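Local coordinates for protein methionyl-tRNA formyltransferase (Clostridium thermocellum, PDB 1ZGH) that probably transfers a formyl group from 10-formyltetrahydrofolate to the methionine carried by initiator tRNA, at residues A240-N244 with G245-A249; K165-N169 with D170-E174; Q118-E122 with R123-K127. One frame throughout, in Å; residues are numbered along the deposited sequence.

Interaction 1: A240-N244 with G245-A249; sequences ASMKN and GKIIA
Ile248 and Lys243 meet diagonally across the two strands of a beta hairpin. CD1 of Ile248 comes to 3.5 Å from CG of Lys243. The lysine chain bends at chi2 (-61°), and its end leads away from the opposite strand. The contact is made mainly by CG, by the chain's methylenes rather than the amine. Lys246 lies on the same face, together with Ser241. CG of Lys246 packs 3.9 Å from CB of Lys243.

The backbones hold this register. Ser241 and Ile248 form a hydrogen-bonded antiparallel pair. Ser241 N bonds Ile248 O at 2.8 Å, and Ile248 N bonds Ser241 O at 2.9 Å. Lys243 N then bonds Lys246 O at 2.8 Å. The return bond, from Lys246 N to Lys243 O, is weak at 3.4 Å. That weak bond closes a type II turn with Asn244 and Gly245 at its corners. Gly245 has a positive phi (75°), which favours glycine.

The other face of the hairpin is apolar. Met242, a selenomethionine, pairs with Ile247 at a non-hydrogen-bonded site. Its SE lies 3.8 Å from CG1 of Ile247. CB of Ala240 touches CG2 of the same isoleucine at 3.9 Å.

This apolar face packs on helix 208-217. Met242 rests on Leu208 and Tyr212, Ile247 on Leu208, and Ala240 on Ile215. The hairpin joins the central strand 233-243 of a three-stranded antiparallel sheet to its outer strand 246-254.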
loop_
_atom_site.group_PDB
_atom_site.type_symbol
_atom_site.label_atom_id
_atom_site.label_comp_id
_atom_site.label_asym_id
_atom_site.label_seq_id
_atom_site.Cartn_x
_atom_site.Cartn_y
_atom_site.Cartn_z
ATOM N N ALA A 240 -10.765 -15.936 -7.132
ATOM C CA ALA A 240 -11.927 -15.821 -7.970
ATOM C C ALA A 240 -11.556 -15.739 -9.446
ATOM O O ALA A 240 -10.553 -15.132 -9.792
ATOM C CB ALA A 240 -12.666 -14.589 -7.587
ATOM N N SER A 241 -12.378 -16.330 -10.303
ATOM C CA SER A 241 -12.166 -16.263 -11.741
ATOM C C SER A 241 -13.545 -16.198 -12.376
ATOM O O SER A 241 -14.424 -16.987 -12.050
ATOM C CB SER A 241 -11.360 -17.487 -12.197
ATOM O OG SER A 241 -10.961 -17.455 -13.536
HETATM N N MSE A 242 -13.732 -15.235 -13.264
HETATM C CA MSE A 242 -15.010 -14.978 -13.847
HETATM C C MSE A 242 -15.210 -15.842 -15.093
HETATM O O MSE A 242 -14.362 -15.940 -15.955
HETATM C CB MSE A 242 -15.169 -13.474 -14.124
HETATM C CG MSE A 242 -16.475 -13.124 -14.791
HETATM SE SE MSE A 242 -17.961 -13.250 -13.460
HETATM C CE MSE A 242 -17.627 -11.444 -12.634
ATOM N N LYS A 243 -16.364 -16.496 -15.154
ATOM C CA LYS A 243 -16.773 -17.271 -16.301
ATOM C C LYS A 243 -18.165 -16.736 -16.773
ATOM O O LYS A 243 -18.723 -15.847 -16.172
ATOM C CB LYS A 243 -16.857 -18.751 -15.928
ATOM C CG LYS A 243 -15.526 -19.412 -15.468
ATOM C CD LYS A 243 -14.473 -19.363 -16.541
ATOM C CE LYS A 243 -13.085 -20.053 -16.156
ATOM N NZ LYS A 243 -11.992 -19.668 -17.158
ATOM N N ASN A 244 -18.716 -17.312 -17.827
ATOM C CA ASN A 244 -20.013 -16.882 -18.286
ATOM C C ASN A 244 -21.050 -17.216 -17.238
ATOM O O ASN A 244 -21.246 -18.368 -16.934
ATOM C CB ASN A 244 -20.376 -17.529 -19.599
ATOM C CG ASN A 244 -21.678 -16.981 -20.150
ATOM O OD1 ASN A 244 -21.840 -15.768 -20.304
ATOM N ND2 ASN A 244 -22.613 -17.842 -20.364
ATOM N N GLY A 245 -21.672 -16.184 -16.672
ATOM C CA GLY A 245 -22.766 -16.373 -15.718
ATOM C C GLY A 245 -22.391 -16.839 -14.324
ATOM O O GLY A 245 -23.273 -17.084 -13.492
ATOM N N LYS A 246 -21.092 -16.968 -14.030
ATOM C CA LYS A 246 -20.671 -17.455 -12.726
ATOM C C LYS A 246 -19.243 -17.046 -12.359
ATOM O O LYS A 246 -18.432 -16.723 -13.238
ATOM C CB LYS A 246 -20.753 -18.991 -12.684
ATOM C CG LYS A 246 -19.779 -19.716 -13.554
ATOM C CD LYS A 246 -20.171 -21.177 -13.687
ATOM C CE LYS A 246 -19.173 -21.981 -14.462
ATOM N NZ LYS A 246 -19.734 -23.351 -14.668
ATOM N N ILE A 247 -18.949 -17.110 -11.074
ATOM C CA ILE A 247 -17.563 -16.961 -10.558
ATOM C C ILE A 247 -17.185 -18.324 -9.993
ATOM O O ILE A 247 -17.979 -18.922 -9.269
ATOM C CB ILE A 247 -17.511 -15.945 -9.405
ATOM C CG1 ILE A 247 -17.880 -14.545 -9.895
ATOM C CG2 ILE A 247 -16.139 -15.986 -8.655
ATOM C CD1 ILE A 247 -18.128 -13.584 -8.744
ATOM N N ILE A 248 -16.000 -18.797 -10.337
ATOM C CA ILE A 248 -15.356 -19.943 -9.716
ATOM C C ILE A 248 -14.340 -19.418 -8.718
ATOM O O ILE A 248 -13.515 -18.555 -9.051
ATOM C CB ILE A 248 -14.659 -20.804 -10.742
ATOM C CG1 ILE A 248 -15.678 -21.278 -11.787
ATOM C CG2 ILE A 248 -13.971 -22.063 -10.112
ATOM C CD1 ILE A 248 -15.025 -21.845 -12.951
ATOM N N ALA A 249 -14.406 -19.932 -7.494
ATOM C CA ALA A 249 -13.510 -19.486 -6.412
ATOM C C ALA A 249 -13.198 -20.642 -5.481
ATOM O O ALA A 249 -13.798 -21.731 -5.603
ATOM C CB ALA A 249 -14.153 -18.343 -5.638
#

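Interaction 2: K165-N169 with D170-E174; sequences KIIFN and DMIPE
Ile172 touches both Ile167 and Phe168 of the preceding turn of a helix. Its CD1 lies 3.8 Å from CG2 of Ile167. The same methyl sits over one face of the Phe168 ring, 4.1 Å from CE1. With chi1 at -73°, CG1 of Ile172 is anti to the carbonyl carbon, and the branch reaches back toward the previous turn. Met171, a selenomethionine, spans two residues. Its CG is 4.1 Å from CG2 of Ile166, and its SE is 4.2 Å from CG1 of Ile167.

The backbone sets this spacing. Ile166 O accepts two bonds, both 3.1 Å long. The one from Met171 N lies in the carbonyl plane, while the one from Asp170 N comes from above it. Ile172 N bonds Ile167 O at 2.8 Å, again five residues back. Pro173 has no N-H to give, and its CD faces Phe168 O at 3.3 Å.

Further out, Phe103 of strand 100-104 touches Ile167, Met171 and Ile172. Phe168 and Ile172 also meet Phe49 of helix 40-52. Arg148 of strand 144-151 forms salt bridges with Asp170 and Glu174.

The five-residue spacing followed by proline marks a wider pi-type turn running into a proline kink. It lies within the long helix 156-178, which packs on the mixed beta-sheet of the formyltransferase fold.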
loop_
_atom_site.group_PDB
_atom_site.type_symbol
_atom_site.label_atom_id
_atom_site.label_comp_id
_atom_site.label_asym_id
_atom_site.label_seq_id
_atom_site.Cartn_x
_atom_site.Cartn_y
_atom_site.Cartn_z
ATOM N N LYS A 165 6.856 -3.231 -7.537
ATOM C CA LYS A 165 7.808 -3.238 -8.631
ATOM C C LYS A 165 8.016 -1.822 -9.222
ATOM O O LYS A 165 9.139 -1.435 -9.496
ATOM C CB LYS A 165 7.419 -4.269 -9.685
ATOM C CG LYS A 165 8.356 -4.403 -10.853
ATOM C CD LYS A 165 8.100 -5.722 -11.676
ATOM C CE LYS A 165 8.717 -5.685 -13.045
ATOM N NZ LYS A 165 8.774 -7.061 -13.688
ATOM N N ILE A 166 6.945 -1.051 -9.383
ATOM C CA ILE A 166 7.052 0.344 -9.835
ATOM C C ILE A 166 7.828 1.199 -8.825
ATOM O O ILE A 166 8.669 2.019 -9.210
ATOM C CB ILE A 166 5.635 0.949 -10.122
ATOM C CG1 ILE A 166 5.032 0.238 -11.343
ATOM C CG2 ILE A 166 5.710 2.492 -10.332
ATOM C CD1 ILE A 166 3.517 0.513 -11.644
ATOM N N ILE A 167 7.562 0.996 -7.540
ATOM C CA ILE A 167 8.163 1.782 -6.503
ATOM C C ILE A 167 9.684 1.519 -6.447
ATOM O O ILE A 167 10.521 2.459 -6.405
ATOM C CB ILE A 167 7.501 1.513 -5.146
ATOM C CG1 ILE A 167 6.124 2.187 -5.118
ATOM C CG2 ILE A 167 8.354 2.062 -3.984
ATOM C CD1 ILE A 167 5.229 1.746 -3.931
ATOM N N PHE A 168 10.034 0.243 -6.458
ATOM C CA PHE A 168 11.437 -0.167 -6.320
ATOM C C PHE A 168 12.273 -0.024 -7.581
ATOM O O PHE A 168 13.466 0.301 -7.475
ATOM C CB PHE A 168 11.553 -1.590 -5.772
ATOM C CG PHE A 168 11.373 -1.664 -4.270
ATOM C CD1 PHE A 168 12.424 -1.359 -3.432
ATOM C CD2 PHE A 168 10.151 -2.021 -3.709
ATOM C CE1 PHE A 168 12.277 -1.405 -2.035
ATOM C CE2 PHE A 168 9.981 -2.088 -2.316
ATOM C CZ PHE A 168 11.079 -1.775 -1.471
ATOM N N ASN A 169 11.677 -0.239 -8.747
ATOM C CA ASN A 169 12.469 -0.228 -9.992
ATOM C C ASN A 169 12.512 1.144 -10.636
ATOM O O ASN A 169 13.477 1.464 -11.305
ATOM C CB ASN A 169 11.949 -1.262 -10.988
ATOM C CG ASN A 169 12.189 -2.713 -10.528
ATOM O OD1 ASN A 169 12.793 -2.974 -9.478
ATOM N ND2 ASN A 169 11.741 -3.653 -11.338
ATOM N N ASP A 170 11.498 1.973 -10.393
ATOM C CA ASP A 170 11.376 3.279 -11.060
ATOM C C ASP A 170 11.415 4.442 -10.066
ATOM O O ASP A 170 12.295 5.307 -10.158
ATOM C CB ASP A 170 10.083 3.294 -11.882
ATOM C CG ASP A 170 9.817 4.632 -12.574
ATOM O OD1 ASP A 170 8.730 4.750 -13.194
ATOM O OD2 ASP A 170 10.673 5.559 -12.523
HETATM N N MSE A 171 10.507 4.454 -9.096
HETATM C CA MSE A 171 10.329 5.624 -8.249
HETATM C C MSE A 171 11.484 5.896 -7.263
HETATM O O MSE A 171 11.972 7.026 -7.194
HETATM C CB MSE A 171 8.983 5.581 -7.529
HETATM C CG MSE A 171 7.815 5.501 -8.502
HETATM SE SE MSE A 171 6.102 5.559 -7.596
HETATM C CE MSE A 171 5.879 7.514 -7.428
ATOM N N ILE A 172 11.887 4.884 -6.503
ATOM C CA ILE A 172 12.975 5.018 -5.557
ATOM C C ILE A 172 14.291 5.439 -6.255
ATOM O O ILE A 172 14.876 6.428 -5.860
ATOM C CB ILE A 172 13.106 3.788 -4.608
ATOM C CG1 ILE A 172 11.952 3.832 -3.586
ATOM C CG2 ILE A 172 14.435 3.831 -3.823
ATOM C CD1 ILE A 172 11.879 2.660 -2.622
ATOM N N PRO A 173 14.727 4.735 -7.316
ATOM C CA PRO A 173 15.922 5.206 -8.051
ATOM C C PRO A 173 15.864 6.663 -8.542
ATOM O O PRO A 173 16.857 7.400 -8.444
ATOM C CB PRO A 173 16.003 4.242 -9.234
ATOM C CG PRO A 173 15.356 3.009 -8.730
ATOM C CD PRO A 173 14.202 3.491 -7.899
ATOM N N GLU A 174 14.721 7.071 -9.069
ATOM C CA GLU A 174 14.533 8.456 -9.522
ATOM C C GLU A 174 14.616 9.454 -8.371
ATOM O O GLU A 174 15.345 10.468 -8.448
ATOM C CB GLU A 174 13.189 8.616 -10.239
ATOM C CG GLU A 174 12.775 10.085 -10.413
ATOM C CD GLU A 174 12.491 10.431 -11.848
ATOM O OE1 GLU A 174 11.359 10.875 -12.148
ATOM O OE2 GLU A 174 13.417 10.262 -12.672
#

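Interaction 3: Q118-E122 with R123-K127; sequences QNLIE and RGIKK
Arg123 folds its side chain back alongside Asn119. CG is anti to the carbonyl carbon (chi1 -71°), the chain runs extended from CG to NE, and a turn at chi4 (69°) brings NH1 to the Asn119 backbone oxygen. This happens where helix 116-122 ends in a Schellman motif. Gly124, with positive phi, is its C-prime residue. Ile125 N bonds Leu120 O at 3.1 Å, and Gly124 N bonds Ile121 O at 2.9 Å. Arg123 N makes weak bonds to Asn119 O and Leu120 O.

The motif turns the chain so that Ile125 points back at the helix. Its CD1 meets CD2 of Leu120 at 3.8 Å, and the two side chains cross at a slant. Phe192 of strand 191-192 touches Asn119, Leu120 and Arg123. The amide ND2 of Asn119 bonds Gln193 O, which, with the Arg123 bond to OD1, probably fixes how the amide is turned. Glu122 forms a salt bridge with Arg195.

The planes of the Asn119 amide and the Arg123 guanidinium are 64° apart. NH1 of Arg123 hydrogen-bonds both oxygens: Asn119 O at 2.9 Å, close to the guanidinium plane though NH1 is above that carbonyl's plane, and Asn119 OD1 at 3.1 Å.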
loop_
_atom_site.group_PDB
_atom_site.type_symbol
_atom_site.label_atom_id
_atom_site.label_comp_id
_atom_site.label_asym_id
_atom_site.label_seq_id
_atom_site.Cartn_x
_atom_site.Cartn_y
_atom_site.Cartn_z
ATOM N N GLN A 118 -8.991 -1.011 -1.736
ATOM C CA GLN A 118 -10.377 -1.390 -1.592
ATOM C C GLN A 118 -11.289 -0.196 -1.856
ATOM O O GLN A 118 -12.301 -0.332 -2.541
ATOM C CB GLN A 118 -10.650 -1.998 -0.199
ATOM C CG GLN A 118 -9.911 -3.301 0.091
ATOM C CD GLN A 118 -8.433 -3.137 0.432
ATOM O OE1 GLN A 118 -8.034 -2.088 0.922
ATOM N NE2 GLN A 118 -7.603 -4.174 0.153
ATOM N N ASN A 119 -10.901 0.987 -1.387
ATOM C CA ASN A 119 -11.684 2.191 -1.678
ATOM C C ASN A 119 -11.727 2.530 -3.190
ATOM O O ASN A 119 -12.773 2.943 -3.714
ATOM C CB ASN A 119 -11.171 3.358 -0.864
ATOM C CG ASN A 119 -11.819 3.439 0.511
ATOM O OD1 ASN A 119 -13.058 3.583 0.622
ATOM N ND2 ASN A 119 -11.005 3.360 1.559
ATOM N N LEU A 120 -10.614 2.283 -3.898
ATOM C CA LEU A 120 -10.552 2.507 -5.358
ATOM C C LEU A 120 -11.393 1.480 -6.151
ATOM O O LEU A 120 -12.136 1.854 -7.050
ATOM C CB LEU A 120 -9.098 2.443 -5.843
ATOM C CG LEU A 120 -8.225 3.625 -5.384
ATOM C CD1 LEU A 120 -6.736 3.231 -5.531
ATOM C CD2 LEU A 120 -8.560 4.884 -6.165
ATOM N N ILE A 121 -11.232 0.195 -5.816
ATOM C CA ILE A 121 -11.955 -0.894 -6.482
ATOM C C ILE A 121 -13.459 -0.820 -6.214
ATOM O O ILE A 121 -14.230 -0.900 -7.172
ATOM C CB ILE A 121 -11.375 -2.279 -6.182
ATOM C CG1 ILE A 121 -9.979 -2.382 -6.799
ATOM C CG2 ILE A 121 -12.296 -3.433 -6.773
ATOM C CD1 ILE A 121 -9.255 -3.694 -6.502
ATOM N N GLU A 122 -13.881 -0.562 -4.971
ATOM C CA GLU A 122 -15.307 -0.188 -4.702
ATOM C C GLU A 122 -15.858 0.903 -5.589
ATOM O O GLU A 122 -17.057 0.913 -5.929
ATOM C CB GLU A 122 -15.478 0.298 -3.270
ATOM C CG GLU A 122 -15.523 -0.794 -2.256
ATOM C CD GLU A 122 -15.883 -0.238 -0.884
ATOM O OE1 GLU A 122 -16.974 0.387 -0.743
ATOM O OE2 GLU A 122 -15.052 -0.389 0.033
ATOM N N ARG A 123 -15.043 1.902 -5.889
ATOM C CA ARG A 123 -15.487 2.989 -6.723
ATOM C C ARG A 123 -15.442 2.640 -8.231
ATOM O O ARG A 123 -15.637 3.509 -9.042
ATOM C CB ARG A 123 -14.713 4.260 -6.410
ATOM C CG ARG A 123 -15.089 4.856 -5.042
ATOM C CD ARG A 123 -14.140 5.929 -4.581
ATOM N NE ARG A 123 -14.596 6.570 -3.347
ATOM C CZ ARG A 123 -14.627 5.982 -2.153
ATOM N NH1 ARG A 123 -14.202 4.743 -1.989
ATOM N NH2 ARG A 123 -15.063 6.655 -1.098
ATOM N N GLY A 124 -15.186 1.385 -8.587
ATOM C CA GLY A 124 -15.082 0.984 -9.995
ATOM C C GLY A 124 -13.880 1.551 -10.755
ATOM O O GLY A 124 -13.913 1.651 -11.998
ATOM N N ILE A 125 -12.824 1.943 -10.041
ATOM C CA ILE A 125 -11.679 2.556 -10.701
ATOM C C ILE A 125 -10.697 1.455 -11.176
ATOM O O ILE A 125 -10.349 0.548 -10.406
ATOM C CB ILE A 125 -10.992 3.574 -9.766
ATOM C CG1 ILE A 125 -11.914 4.767 -9.529
ATOM C CG2 ILE A 125 -9.625 4.046 -10.310
ATOM C CD1 ILE A 125 -11.611 5.516 -8.257
ATOM N N LYS A 126 -10.241 1.569 -12.426
ATOM C CA LYS A 126 -9.335 0.565 -12.987
ATOM C C LYS A 126 -7.901 1.031 -13.169
ATOM O O LYS A 126 -7.029 0.199 -13.407
ATOM C CB LYS A 126 -9.879 0.018 -14.312
ATOM C CG LYS A 126 -10.953 -1.081 -14.091
ATOM C CD LYS A 126 -10.432 -2.446 -13.531
ATOM C CE LYS A 126 -11.626 -3.414 -13.336
ATOM N NZ LYS A 126 -11.186 -4.856 -13.048
ATOM N N LYS A 127 -7.672 2.334 -13.034
ATOM C CA LYS A 127 -6.319 2.896 -13.090
ATOM C C LYS A 127 -6.181 4.031 -12.068
ATOM O O LYS A 127 -7.087 4.851 -11.919
ATOM C CB LYS A 127 -6.031 3.445 -14.480
ATOM C CG LYS A 127 -4.542 3.676 -14.719
#

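In the fold
The three contacts are local, and none touches another. Interaction 3 is nearer to each of the other two than they are to each other. Its centre is about 23 Å from that of interaction 2 and about 20 Å from that of interaction 1. Nearest atoms are about 9 Å apart in both cases. Interactions 1 and 2 are about 34 Å apart between centres. Helix 208-217 connects interactions 1 and 3: the hairpin packs on Leu208, Tyr212 and Ile215, and Ile121 packs on Asp213, Arg216 and Met217. Strand 127-134 connects 3 and 2: it begins at Lys127, the last residue of interaction 3, and supplies Ile130 and Ala132 to the helix at 165-174.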